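Local coordinates for protein glutamate racemase (Campylobacter jejuni, PDB 3UHF) that is an alpha/beta enzyme of the Asp/Glu/hydantoin racemase family, built around two parallel sheets and holding D-glutamic acid in a pocket, at residues A[52-57]-A[250-255]; A[29-34]-A[92-97]; A[132-137]-A[193-198]; A[116-121]-A[150-155]. One frame throughout, in Å; residues are numbered along the deposited sequence. Where two conformers were deposited one is given.

Contact 1 (A[52-57]-A[250-255]); sequences IIYYGD and LHFYAS
Ile53 overlaps two residues of the neighbouring strand at once: its CD1 lies 3.4 Å from CD2 of the His251 ring, while CG2 is 3.7 Å from CE2 of Tyr253. The first torsion separates the two branches, CG1 with its CD1 methyl beside the backbone N and the CG2 methyl anti to it (chi1 -48°). On the same face Tyr55 runs forward along the partner strand, its CD1 3.9 Å from CB of Tyr253 and its phenol oxygen near CB of Ser255. On the other face the contacts are between carbons: Ile52 CB meets Leu250 CD2, and Tyr54 CB sits 3.9 Å from Phe252 CD2, the two aromatic side chains crossing obliquely. Further on, Gly56 pairs with Ala254, whose CB is on this face and meets Leu261 of helix 258-268. Strands 52-56 and 250-254 run parallel, 19° apart, in matched register, with backbone hydrogen bonds passing from one strand to the other and back, such as Tyr54 N to His251 O (2.9 Å) and Tyr253 N to Tyr54 O. At the C-terminal end Ser255 OG donates to Asp57 OD1 over 2.6 Å, meeting the lone pair of OD1 that faces away from OD2; OD2 is taken by Tyr63 and Arg60. The Tyr54 hydroxyl bonds to Gly33 O. Helices 37-45 and 258-268 cover the face of Tyr54 and Phe252, whereas the ring of Tyr55 stacks on Phe81. Strand 249-254, the last in the chain, forms one margin of a five-stranded parallel sheet with helices on both faces, as in a three-layer alpha/beta/alpha sandwich.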
loop_
_atom_site.group_PDB
_atom_site.type_symbol
_atom_site.label_atom_id
_atom_site.label_comp_id
_atom_site.label_asym_id
_atom_site.label_seq_id
_atom_site.Cartn_x
_atom_site.Cartn_y
_atom_site.Cartn_z
ATOM N N ILE A 52 -15.561 4.522 -4.326
ATOM C CA ILE A 52 -14.114 4.665 -4.301
ATOM C C ILE A 52 -13.595 4.958 -5.707
ATOM O O ILE A 52 -13.916 4.238 -6.657
ATOM C CB ILE A 52 -13.428 3.395 -3.778
ATOM C CG1 ILE A 52 -13.947 3.020 -2.384
ATOM C CG2 ILE A 52 -11.922 3.591 -3.745
ATOM C CD1 ILE A 52 -13.329 1.754 -1.824
ATOM N N ILE A 53 -12.818 6.029 -5.835
ATOM C CA ILE A 53 -12.185 6.374 -7.106
ATOM C C ILE A 53 -10.726 5.969 -7.026
ATOM O O ILE A 53 -9.978 6.524 -6.222
ATOM C CB ILE A 53 -12.244 7.895 -7.384
ATOM C CG1 ILE A 53 -13.661 8.453 -7.166
ATOM C CG2 ILE A 53 -11.717 8.214 -8.786
ATOM C CD1 ILE A 53 -14.726 7.796 -7.997
ATOM N N TYR A 54 -10.327 4.997 -7.850
ATOM C CA TYR A 54 -8.939 4.529 -7.911
ATOM C C TYR A 54 -8.236 5.164 -9.109
ATOM O O TYR A 54 -8.782 5.201 -10.205
ATOM C CB TYR A 54 -8.887 2.996 -8.035
ATOM C CG TYR A 54 -7.490 2.399 -8.018
ATOM C CD1 TYR A 54 -6.923 1.937 -6.831
ATOM C CD2 TYR A 54 -6.737 2.292 -9.188
ATOM C CE1 TYR A 54 -5.653 1.387 -6.805
ATOM C CE2 TYR A 54 -5.454 1.740 -9.167
ATOM C CZ TYR A 54 -4.924 1.293 -7.973
ATOM O OH TYR A 54 -3.664 0.742 -7.927
ATOM N N TYR A 55 -7.035 5.681 -8.880
ATOM C CA TYR A 55 -6.223 6.230 -9.954
ATOM C C TYR A 55 -4.825 5.653 -9.842
ATOM O O TYR A 55 -4.195 5.732 -8.781
ATOM C CB TYR A 55 -6.163 7.758 -9.881
ATOM C CG TYR A 55 -5.219 8.391 -10.900
ATOM C CD1 TYR A 55 -5.433 8.246 -12.265
ATOM C CD2 TYR A 55 -4.137 9.151 -10.491
ATOM C CE1 TYR A 55 -4.572 8.831 -13.199
ATOM C CE2 TYR A 55 -3.281 9.741 -11.404
ATOM C CZ TYR A 55 -3.497 9.575 -12.757
ATOM O OH TYR A 55 -2.635 10.171 -13.656
ATOM N N GLY A 56 -4.346 5.055 -10.931
ATOM C CA GLY A 56 -3.007 4.497 -10.958
ATOM C C GLY A 56 -2.200 5.188 -12.044
ATOM O O GLY A 56 -2.689 5.352 -13.156
ATOM N N ASP A 57 -0.981 5.619 -11.720
ATOM C CA ASP A 57 -0.165 6.372 -12.688
ATOM C C ASP A 57 0.609 5.411 -13.597
ATOM O O ASP A 57 1.843 5.417 -13.657
ATOM C CB ASP A 57 0.787 7.324 -11.959
ATOM C CG ASP A 57 1.513 8.275 -12.905
ATOM O OD1 ASP A 57 1.124 8.372 -14.100
ATOM O OD2 ASP A 57 2.469 8.932 -12.443
ATOM N N LEU A 250 -17.178 1.284 -7.630
ATOM C CA LEU A 250 -15.771 1.473 -7.957
ATOM C C LEU A 250 -15.624 2.180 -9.299
ATOM O O LEU A 250 -16.343 1.873 -10.249
ATOM C CB LEU A 250 -15.047 0.124 -8.015
ATOM C CG LEU A 250 -15.025 -0.756 -6.765
ATOM C CD1 LEU A 250 -14.202 -2.015 -7.021
ATOM C CD2 LEU A 250 -14.461 0.016 -5.597
ATOM N N HIS A 251 -14.696 3.129 -9.369
ATOM C CA HIS A 251 -14.352 3.775 -10.632
ATOM C C HIS A 251 -12.845 3.721 -10.800
ATOM O O HIS A 251 -12.107 4.044 -9.870
ATOM C CB HIS A 251 -14.812 5.228 -10.650
ATOM C CG HIS A 251 -16.295 5.391 -10.546
ATOM N ND1 HIS A 251 -17.149 5.101 -11.588
ATOM C CD2 HIS A 251 -17.078 5.804 -9.522
ATOM C CE1 HIS A 251 -18.394 5.334 -11.211
ATOM N NE2 HIS A 251 -18.378 5.762 -9.963
ATOM N N PHE A 252 -12.397 3.312 -11.985
ATOM C CA PHE A 252 -10.972 3.167 -12.257
ATOM C C PHE A 252 -10.490 4.175 -13.285
ATOM O O PHE A 252 -11.104 4.340 -14.341
ATOM C CB PHE A 252 -10.682 1.749 -12.750
ATOM C CG PHE A 252 -10.958 0.698 -11.723
ATOM C CD1 PHE A 252 -12.177 0.035 -11.698
ATOM C CD2 PHE A 252 -9.999 0.381 -10.772
ATOM C CE1 PHE A 252 -12.434 -0.931 -10.740
ATOM C CE2 PHE A 252 -10.252 -0.583 -9.806
ATOM C CZ PHE A 252 -11.475 -1.234 -9.789
ATOM N N TYR A 253 -9.387 4.841 -12.969
ATOM C CA TYR A 253 -8.714 5.721 -13.915
ATOM C C TYR A 253 -7.227 5.408 -13.962
ATOM O O TYR A 253 -6.653 4.949 -12.979
ATOM C CB TYR A 253 -8.925 7.177 -13.522
ATOM C CG TYR A 253 -10.379 7.591 -13.516
ATOM C CD1 TYR A 253 -10.971 8.136 -14.651
ATOM C CD2 TYR A 253 -11.161 7.441 -12.379
ATOM C CE1 TYR A 253 -12.303 8.518 -14.649
ATOM C CE2 TYR A 253 -12.499 7.825 -12.366
ATOM C CZ TYR A 253 -13.062 8.360 -13.501
ATOM O OH TYR A 253 -14.387 8.745 -13.491
ATOM N N ALA A 254 -6.599 5.643 -15.110
ATOM C CA ALA A 254 -5.171 5.413 -15.212
ATOM C C ALA A 254 -4.567 6.345 -16.243
ATOM O O ALA A 254 -5.245 6.760 -17.190
ATOM C CB ALA A 254 -4.880 3.950 -15.576
ATOM N N SER A 255 -3.292 6.669 -16.068
ATOM C CA SER A 255 -2.626 7.567 -17.006
ATOM C C SER A 255 -2.241 6.858 -18.306
ATOM O O SER A 255 -1.772 7.496 -19.252
ATOM C CB SER A 255 -1.418 8.233 -16.355
ATOM O OG SER A 255 -0.530 7.270 -15.818
#

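Contact 2 (A[29-34]-A[92-97]); sequences VFDSGV and IACNTA. With DGL (D-glutamic acid), chain C.
Strand 29-31 and the end of strand 89-92 meet in parallel, with Phe30 beside Ile92 and Ala93 N donating to Phe30 O over 2.9 Å. The next residues, Asp31 and Cys94, stay close, Asp31 OD1 lying 3.2 Å from Cys94 CB, and both face the amino nitrogen of D-glutamic acid: Asp31 OD1 is 3.0 Å and Cys94 SG 3.2 Å from the ligand N. Asp31 OD2 accepts Gly33 N in an Asx turn, met from above the carboxylate plane, helping to fix the carboxylate's rotation. Cys94 is the N-cap of the following helix; with SG anti to its own backbone N (chi1 -177°), the sulfur accepts a nearly straight bond from Ala97 N. Ser32 OG takes a hydrogen bond from the ligand N and gives one to OE1 (2.6 Å). The other ligand carboxylate lies at the helix start, where Asn95 N holds O and Thr96 OG1, bonded in turn to Thr140 and Thr143, grips OXT at 2.7 Å; the helix dipole probably favours this negative group. On one face of the sheet, Phe30 packs against Ala78 and Phe82 of helix 68-82, and on the other Val29 and Ala93 touch helix 37-45.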
loop_
_atom_site.group_PDB
_atom_site.type_symbol
_atom_site.label_atom_id
_atom_site.label_comp_id
_atom_site.label_asym_id
_atom_site.label_seq_id
_atom_site.Cartn_x
_atom_site.Cartn_y
_atom_site.Cartn_z
ATOM N N VAL A 29 -8.392 6.645 -3.976
ATOM C CA VAL A 29 -7.239 5.807 -3.691
ATOM C C VAL A 29 -6.222 6.033 -4.787
ATOM O O VAL A 29 -6.529 5.863 -5.961
ATOM C CB VAL A 29 -7.615 4.319 -3.621
ATOM C CG1 VAL A 29 -6.357 3.455 -3.508
ATOM C CG2 VAL A 29 -8.552 4.066 -2.436
ATOM N N PHE A 30 -5.019 6.446 -4.408
ATOM C CA PHE A 30 -3.971 6.676 -5.394
ATOM C C PHE A 30 -2.853 5.640 -5.299
ATOM O O PHE A 30 -2.406 5.291 -4.204
ATOM C CB PHE A 30 -3.355 8.070 -5.239
ATOM C CG PHE A 30 -2.130 8.275 -6.104
ATOM C CD1 PHE A 30 -2.250 8.318 -7.483
ATOM C CD2 PHE A 30 -0.870 8.377 -5.540
ATOM C CE1 PHE A 30 -1.118 8.478 -8.295
ATOM C CE2 PHE A 30 0.256 8.538 -6.337
ATOM C CZ PHE A 30 0.125 8.596 -7.717
ATOM N N ASP A 31 -2.378 5.171 -6.453
ATOM C CA ASP A 31 -1.189 4.337 -6.476
ATOM C C ASP A 31 -0.346 4.661 -7.711
ATOM O O ASP A 31 -0.838 5.263 -8.663
ATOM C CB ASP A 31 -1.552 2.854 -6.465
ATOM C CG ASP A 31 -0.321 1.955 -6.482
ATOM O OD1 ASP A 31 0.533 2.107 -5.580
ATOM O OD2 ASP A 31 -0.199 1.125 -7.405
ATOM N N SER A 32 0.921 4.277 -7.684
ATOM C CA SER A 32 1.794 4.482 -8.838
ATOM C C SER A 32 1.317 3.685 -10.043
ATOM O O SER A 32 1.580 4.057 -11.181
ATOM C CB SER A 32 3.233 4.093 -8.499
ATOM O OG SER A 32 3.315 2.715 -8.153
ATOM N N GLY A 33 0.610 2.585 -9.805
ATOM C CA GLY A 33 0.159 1.761 -10.917
ATOM C C GLY A 33 -0.953 0.800 -10.553
ATOM O O GLY A 33 -1.984 1.219 -10.032
ATOM N N VAL A 34 -0.735 -0.489 -10.810
ATOM C CA VAL A 34 -1.755 -1.502 -10.534
ATOM C C VAL A 34 -1.588 -2.168 -9.178
ATOM O O VAL A 34 -2.530 -2.782 -8.684
ATOM C CB VAL A 34 -1.760 -2.629 -11.581
ATOM C CG1 VAL A 34 -1.992 -2.058 -12.956
ATOM C CG2 VAL A 34 -0.446 -3.419 -11.505
ATOM N N ILE A 92 -3.346 7.118 0.093
ATOM C CA ILE A 92 -2.166 6.835 -0.727
ATOM C C ILE A 92 -1.788 5.371 -0.499
ATOM O O ILE A 92 -1.140 5.037 0.492
ATOM C CB ILE A 92 -0.986 7.749 -0.334
ATOM C CG1 ILE A 92 -1.431 9.223 -0.335
ATOM C CG2 ILE A 92 0.210 7.537 -1.262
ATOM C CD1 ILE A 92 -1.980 9.699 -1.677
ATOM N N ALA A 93 -2.240 4.497 -1.398
ATOM C CA ALA A 93 -2.005 3.058 -1.277
ATOM C C ALA A 93 -0.524 2.742 -1.415
ATOM O O ALA A 93 -0.036 1.748 -0.891
ATOM C CB ALA A 93 -2.806 2.289 -2.352
ATOM N N CYS A 94 0.178 3.599 -2.143
ATOM C CA CYS A 94 1.565 3.363 -2.527
ATOM C C CYS A 94 2.507 3.596 -1.348
ATOM O O CYS A 94 2.497 4.673 -0.760
ATOM C CB CYS A 94 1.924 4.311 -3.665
ATOM S SG CYS A 94 3.596 4.089 -4.311
ATOM N N ASN A 95 3.318 2.596 -1.011
ATOM C CA ASN A 95 4.259 2.740 0.088
ATOM C C ASN A 95 5.357 3.723 -0.277
ATOM O O ASN A 95 5.873 4.429 0.587
ATOM C CB ASN A 95 4.873 1.390 0.470
ATOM C CG ASN A 95 3.820 0.376 0.901
ATOM O OD1 ASN A 95 3.100 -0.173 0.071
ATOM N ND2 ASN A 95 3.730 0.127 2.208
ATOM N N THR A 96 5.721 3.758 -1.559
ATOM C CA THR A 96 6.778 4.657 -2.008
ATOM C C THR A 96 6.312 6.102 -1.915
ATOM O O THR A 96 7.005 6.954 -1.345
ATOM C CB THR A 96 7.247 4.320 -3.446
ATOM O OG1 THR A 96 7.817 3.001 -3.463
ATOM C CG2 THR A 96 8.291 5.328 -3.910
ATOM N N ALA A 97 5.120 6.375 -2.446
ATOM C CA ALA A 97 4.520 7.696 -2.300
ATOM C C ALA A 97 4.332 8.063 -0.825
ATOM O O ALA A 97 4.526 9.222 -0.429
ATOM C CB ALA A 97 3.187 7.763 -3.037
HETATM N N DGL C . 3.395 1.114 -5.501
HETATM C CA DGL C . 4.813 0.954 -5.167
HETATM C C DGL C . 4.980 0.739 -3.672
HETATM O O DGL C . 4.033 0.350 -2.974
HETATM C CB DGL C . 5.420 -0.233 -5.914
HETATM C CG DGL C . 5.542 -0.001 -7.420
HETATM C CD DGL C . 6.416 1.201 -7.711
HETATM O OE1 DGL C . 5.865 2.267 -8.067
HETATM O OE2 DGL C . 7.649 1.087 -7.543
HETATM O OXT DGL C . 6.073 0.915 -3.149
#

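Contact 3 (A[132-137]-A[193-198]); sequences NKEILV and NITTPD
Two hydrogen bonds join Glu134 and Asp198. Glu134 N donates to Asp198 OD2 over 2.8 Å with an angle of 169° at the hydrogen, entering by the lone pair that faces away from OD1; in return Asp198 N gives a weak, bent bond to Glu134 O. The aspartate CG stands beside its own backbone N (chi1 -63°), which turns the carboxylate back to the backbone of the other segment. Charge plays a looser part. The Lys133 chain crosses Asp198 at about a right angle and touches it with carbon, CD lying 3.4 Å from OD2, while its ammonium NZ remains 5.1 Å from OD1. That second oxygen has a long, weak ion pair with Lys221. Apolar contact continues at Leu136, which meets two residues: its CB meets the CB-CG edge of the proline, 3.7 Å from Pro197 CG, and its two methyls straddle Ile194 CD1, each 3.5 Å away. Ile194 also leans on Asn162 and Leu164, so the loop packs across strand 135-139 to strand 161-165. The touching parts run 130° apart and come nearest at Glu134 and Pro197. From here strands 135-139 and 199-202 continue as parallel neighbours, Glu134 and Leu136 both bonding to Ala199; this lies at the N-terminal ends of two neighbouring strands in the second parallel sheet of an alpha/beta fold.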
loop_
_atom_site.group_PDB
_atom_site.type_symbol
_atom_site.label_atom_id
_atom_site.label_comp_id
_atom_site.label_asym_id
_atom_site.label_seq_id
_atom_site.Cartn_x
_atom_site.Cartn_y
_atom_site.Cartn_z
ATOM N N ASN A 132 11.262 -6.461 21.601
ATOM C CA ASN A 132 12.427 -7.320 21.420
ATOM C C ASN A 132 12.313 -8.239 20.203
ATOM O O ASN A 132 13.302 -8.830 19.780
ATOM C CB ASN A 132 12.668 -8.149 22.683
ATOM C CG ASN A 132 13.042 -7.287 23.868
ATOM O OD1 ASN A 132 13.925 -6.435 23.767
ATOM N ND2 ASN A 132 12.353 -7.481 24.992
ATOM N N LYS A 133 11.108 -8.369 19.652
ATOM C CA LYS A 133 10.892 -9.253 18.506
ATOM C C LYS A 133 11.544 -8.721 17.231
ATOM O O LYS A 133 11.748 -7.520 17.075
ATOM C CB LYS A 133 9.399 -9.502 18.283
ATOM C CG LYS A 133 8.741 -10.332 19.380
ATOM C CD LYS A 133 9.335 -11.728 19.434
ATOM C CE LYS A 133 8.848 -12.491 20.655
ATOM N NZ LYS A 133 7.361 -12.603 20.653
ATOM N N GLU A 134 11.861 -9.642 16.324
ATOM C CA GLU A 134 12.557 -9.333 15.078
ATOM C C GLU A 134 11.598 -8.883 13.982
ATOM O O GLU A 134 10.611 -9.560 13.701
ATOM C CB GLU A 134 13.289 -10.581 14.582
ATOM C CG GLU A 134 14.173 -11.251 15.616
ATOM C CD GLU A 134 15.620 -10.826 15.503
ATOM O OE1 GLU A 134 15.974 -10.199 14.480
ATOM O OE2 GLU A 134 16.396 -11.105 16.444
ATOM N N ILE A 135 11.906 -7.760 13.341
ATOM C CA ILE A 135 11.111 -7.294 12.217
ATOM C C ILE A 135 11.962 -7.230 10.946
ATOM O O ILE A 135 13.079 -6.723 10.963
ATOM C CB ILE A 135 10.568 -5.870 12.474
ATOM C CG1 ILE A 135 9.705 -5.846 13.733
ATOM C CG2 ILE A 135 9.765 -5.348 11.264
ATOM C CD1 ILE A 135 9.292 -4.453 14.131
ATOM N N LEU A 136 11.419 -7.740 9.849
ATOM C CA LEU A 136 12.022 -7.536 8.534
ATOM C C LEU A 136 11.064 -6.670 7.718
ATOM O O LEU A 136 9.885 -7.004 7.567
ATOM C CB LEU A 136 12.263 -8.872 7.833
ATOM C CG LEU A 136 12.682 -8.745 6.359
ATOM C CD1 LEU A 136 13.949 -7.910 6.262
ATOM C CD2 LEU A 136 12.874 -10.135 5.752
ATOM N N VAL A 137 11.554 -5.528 7.246
ATOM C CA VAL A 137 10.763 -4.675 6.375
ATOM C C VAL A 137 11.280 -4.876 4.958
ATOM O O VAL A 137 12.470 -4.712 4.721
ATOM C CB VAL A 137 10.951 -3.197 6.727
ATOM C CG1 VAL A 137 10.102 -2.329 5.811
ATOM C CG2 VAL A 137 10.582 -2.955 8.196
ATOM N N ASN A 193 21.481 -15.344 4.190
ATOM C CA ASN A 193 22.087 -14.896 5.438
ATOM C C ASN A 193 21.250 -13.834 6.150
ATOM O O ASN A 193 21.775 -12.944 6.826
ATOM C CB ASN A 193 23.514 -14.396 5.198
ATOM C CG ASN A 193 24.373 -15.422 4.491
ATOM O OD1 ASN A 193 25.061 -15.107 3.520
ATOM N ND2 ASN A 193 24.327 -16.662 4.970
ATOM N N ILE A 194 19.938 -13.918 5.979
ATOM C CA ILE A 194 19.057 -13.090 6.778
ATOM C C ILE A 194 18.424 -13.959 7.845
ATOM O O ILE A 194 18.106 -15.119 7.598
ATOM C CB ILE A 194 17.984 -12.370 5.940
ATOM C CG1 ILE A 194 17.655 -11.035 6.585
ATOM C CG2 ILE A 194 16.717 -13.204 5.788
ATOM C CD1 ILE A 194 16.344 -10.481 6.158
ATOM N N THR A 195 18.283 -13.418 9.049
ATOM C CA THR A 195 17.655 -14.174 10.120
ATOM C C THR A 195 16.146 -14.192 9.905
ATOM O O THR A 195 15.587 -13.249 9.345
ATOM C CB THR A 195 18.000 -13.601 11.504
ATOM O OG1 THR A 195 17.799 -12.186 11.502
ATOM C CG2 THR A 195 19.457 -13.891 11.853
ATOM N N THR A 196 15.492 -15.264 10.338
ATOM C CA THR A 196 14.047 -15.390 10.177
ATOM C C THR A 196 13.321 -14.435 11.115
ATOM O O THR A 196 13.528 -14.475 12.321
ATOM C CB THR A 196 13.582 -16.829 10.449
ATOM O OG1 THR A 196 14.232 -17.714 9.527
ATOM C CG2 THR A 196 12.077 -16.942 10.273
ATOM N N PRO A 197 12.463 -13.568 10.562
ATOM C CA PRO A 197 11.849 -12.546 11.415
ATOM C C PRO A 197 10.568 -13.019 12.099
ATOM O O PRO A 197 9.920 -13.967 11.652
ATOM C CB PRO A 197 11.539 -11.428 10.421
ATOM C CG PRO A 197 11.244 -12.154 9.154
ATOM C CD PRO A 197 12.159 -13.354 9.136
ATOM N N ASP A 198 10.210 -12.358 13.196
ATOM C CA ASP A 198 8.927 -12.605 13.832
ATOM C C ASP A 198 7.797 -11.932 13.065
ATOM O O ASP A 198 6.661 -12.422 13.057
ATOM C CB ASP A 198 8.957 -12.138 15.289
ATOM C CG ASP A 198 9.973 -12.907 16.113
ATOM O OD1 ASP A 198 9.740 -14.111 16.349
ATOM O OD2 ASP A 198 11.005 -12.318 16.514
#

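Contact 4 (A[116-121]-A[150-155]); sequences VIDAGV and QKRLLS
This is a helix-helix contact beside strand 135-139, where Leu153 packs on Ile135, and one long arginine bridges helices 117-128 and 148-155. Over segments 117-121 and 150-155 the helix axes approach to 10.2 Å at 40°, and side chains fill the interval. Arg152 runs extended from CG to NE, crossing Ile117 and Asp118 at about right angles. Its aliphatic part is covered by the first helix: CB lies 3.9 Å from Val121 CG2, and CD is 4.0 Å from Ile117 CG2. In the conformers given, the guanidinium stacks on Asp118, whose CB sits 3.8 Å above its centre and whose carboxylate plane is tilted only 19° to it. Asp118 OD1 is 3.7 Å from Arg152 NH1, a long, tentative salt bridge: the oxygen lies well out of the guanidinium plane and no N-H points at it, so any attraction is probably of charge alone. Next to the arginine, Val121 CG1 meets Leu153 CD2 at 4.0 Å; placing CG1 anti to the backbone N (chi1 170°) turns it to this leucine, leaving CG2 to the arginine. Ile117 and Val121 also pack on Tyr149. Helix 117-128 is held from its other sides by Ala119 against helix 227-238 and by Ile117 against helix 95-100, while Gln150 and Leu154 lay helix 148-155 on strand 161-165.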
loop_
_atom_site.group_PDB
_atom_site.type_symbol
_atom_site.label_atom_id
_atom_site.label_comp_id
_atom_site.label_asym_id
_atom_site.label_seq_id
_atom_site.Cartn_x
_atom_site.Cartn_y
_atom_site.Cartn_z
ATOM N N VAL A 116 0.125 4.503 3.973
ATOM C CA VAL A 116 0.041 3.161 4.534
ATOM C C VAL A 116 1.179 2.816 5.498
ATOM O O VAL A 116 1.202 1.727 6.069
ATOM C CB VAL A 116 -0.021 2.088 3.425
ATOM C CG1 VAL A 116 -1.369 2.145 2.699
ATOM C CG2 VAL A 116 1.150 2.262 2.433
ATOM N N ILE A 117 2.119 3.731 5.690
ATOM C CA ILE A 117 3.291 3.408 6.500
ATOM C C ILE A 117 2.986 3.436 8.004
ATOM O O ILE A 117 3.318 2.490 8.718
ATOM C CB ILE A 117 4.485 4.319 6.159
ATOM C CG1 ILE A 117 4.911 4.060 4.708
ATOM C CG2 ILE A 117 5.641 4.054 7.103
ATOM C CD1 ILE A 117 6.027 4.956 4.213
ATOM N N ASP A 118 2.367 4.511 8.481
ATOM C CA ASP A 118 1.982 4.606 9.893
ATOM C C ASP A 118 1.097 3.412 10.262
ATOM O O ASP A 118 1.333 2.726 11.270
ATOM C CB ASP A 118 1.268 5.935 10.139
ATOM C CG ASP A 118 1.031 6.227 11.616
ATOM O OD1 ASP A 118 1.303 5.351 12.466
ATOM O OD2 ASP A 118 0.561 7.350 11.922
ATOM N N ALA A 119 0.109 3.139 9.417
ATOM C CA ALA A 119 -0.779 2.007 9.632
ATOM C C ALA A 119 -0.031 0.679 9.731
ATOM O O ALA A 119 -0.341 -0.149 10.584
ATOM C CB ALA A 119 -1.809 1.943 8.511
ATOM N N GLY A 120 0.927 0.460 8.837
ATOM C CA GLY A 120 1.688 -0.778 8.838
ATOM C C GLY A 120 2.539 -0.928 10.095
ATOM O O GLY A 120 2.673 -2.014 10.655
ATOM N N VAL A 121 3.133 0.169 10.543
ATOM C CA VAL A 121 3.868 0.145 11.809
ATOM C C VAL A 121 2.952 -0.180 12.996
ATOM O O VAL A 121 3.281 -1.029 13.838
ATOM C CB VAL A 121 4.616 1.471 12.034
ATOM C CG1 VAL A 121 5.183 1.535 13.447
ATOM C CG2 VAL A 121 5.728 1.609 10.985
ATOM N N GLN A 150 11.938 2.560 9.417
ATOM C CA GLN A 150 12.993 2.406 10.416
ATOM C C GLN A 150 12.830 3.423 11.545
ATOM O O GLN A 150 12.895 3.070 12.725
ATOM C CB GLN A 150 14.387 2.557 9.795
ATOM C CG GLN A 150 14.763 1.504 8.751
ATOM C CD GLN A 150 14.418 1.949 7.338
ATOM O OE1 GLN A 150 13.296 2.368 7.079
ATOM N NE2 GLN A 150 15.390 1.885 6.428
ATOM N N LYS A 151 12.614 4.683 11.176
ATOM C CA LYS A 151 12.487 5.752 12.166
ATOM C C LYS A 151 11.265 5.575 13.058
ATOM O O LYS A 151 11.328 5.825 14.268
ATOM C CB LYS A 151 12.442 7.125 11.488
ATOM C CG LYS A 151 13.794 7.620 10.960
ATOM C CD LYS A 151 13.608 8.878 10.105
ATOM C CE LYS A 151 14.868 9.736 10.052
ATOM N NZ LYS A 151 15.905 9.199 9.131
ATOM N N ARG A 152 10.152 5.167 12.467
ATOM C CA ARG A 152 8.945 4.951 13.260
ATOM C C ARG A 152 9.148 3.812 14.249
ATOM O O ARG A 152 8.859 3.953 15.435
ATOM C CB ARG A 152 7.735 4.684 12.364
ATOM C CG ARG A 152 7.291 5.890 11.554
ATOM C CD ARG A 152 6.040 5.583 10.737
ATOM N NE ARG A 152 5.486 6.789 10.122
ATOM C CZ ARG A 152 4.661 7.627 10.741
ATOM N NH1 ARG A 152 4.294 7.395 11.994
ATOM N NH2 ARG A 152 4.204 8.702 10.113
ATOM N N LEU A 153 9.663 2.691 13.763
ATOM C CA LEU A 153 9.888 1.523 14.612
ATOM C C LEU A 153 10.896 1.825 15.728
ATOM O O LEU A 153 10.679 1.481 16.897
ATOM C CB LEU A 153 10.370 0.355 13.752
ATOM C CG LEU A 153 9.228 -0.233 12.916
ATOM C CD1 LEU A 153 9.761 -1.134 11.814
ATOM C CD2 LEU A 153 8.275 -0.992 13.821
ATOM N N LEU A 154 11.988 2.493 15.375
ATOM C CA LEU A 154 12.974 2.894 16.381
ATOM C C LEU A 154 12.382 3.817 17.441
ATOM O O LEU A 154 12.720 3.716 18.625
ATOM C CB LEU A 154 14.181 3.572 15.717
ATOM C CG LEU A 154 15.084 2.660 14.878
ATOM C CD1 LEU A 154 16.203 3.469 14.223
ATOM C CD2 LEU A 154 15.657 1.526 15.714
ATOM N N SER A 155 11.491 4.713 17.032
ATOM C CA SER A 155 10.901 5.658 17.977
ATOM C C SER A 155 9.981 4.938 18.956
ATOM O O SER A 155 9.634 5.481 20.004
ATOM C CB SER A 155 10.128 6.760 17.252
ATOM O OG SER A 155 8.894 6.269 16.762
#

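From the N terminus, contact 2 opens first at 29-34 and closes at 92-97, joining the first and third strands at the D-glutamic acid pocket. Contact 1 opens inside that loop at 52-57 but closes only at 250-255, so the two cross; their strands are neighbours in the five-stranded sheet. Contacts 4 and 3 follow contact 2 in series and nest within the long loop of contact 1. They cross each other, 116-121 closing with 150-155 after 132-137 has opened towards 193-198, and meet where Leu153 packs on Ile135 and Val137. Val116 and Ile117 touch 92-97, linking the helices beside the second sheet to the pocket.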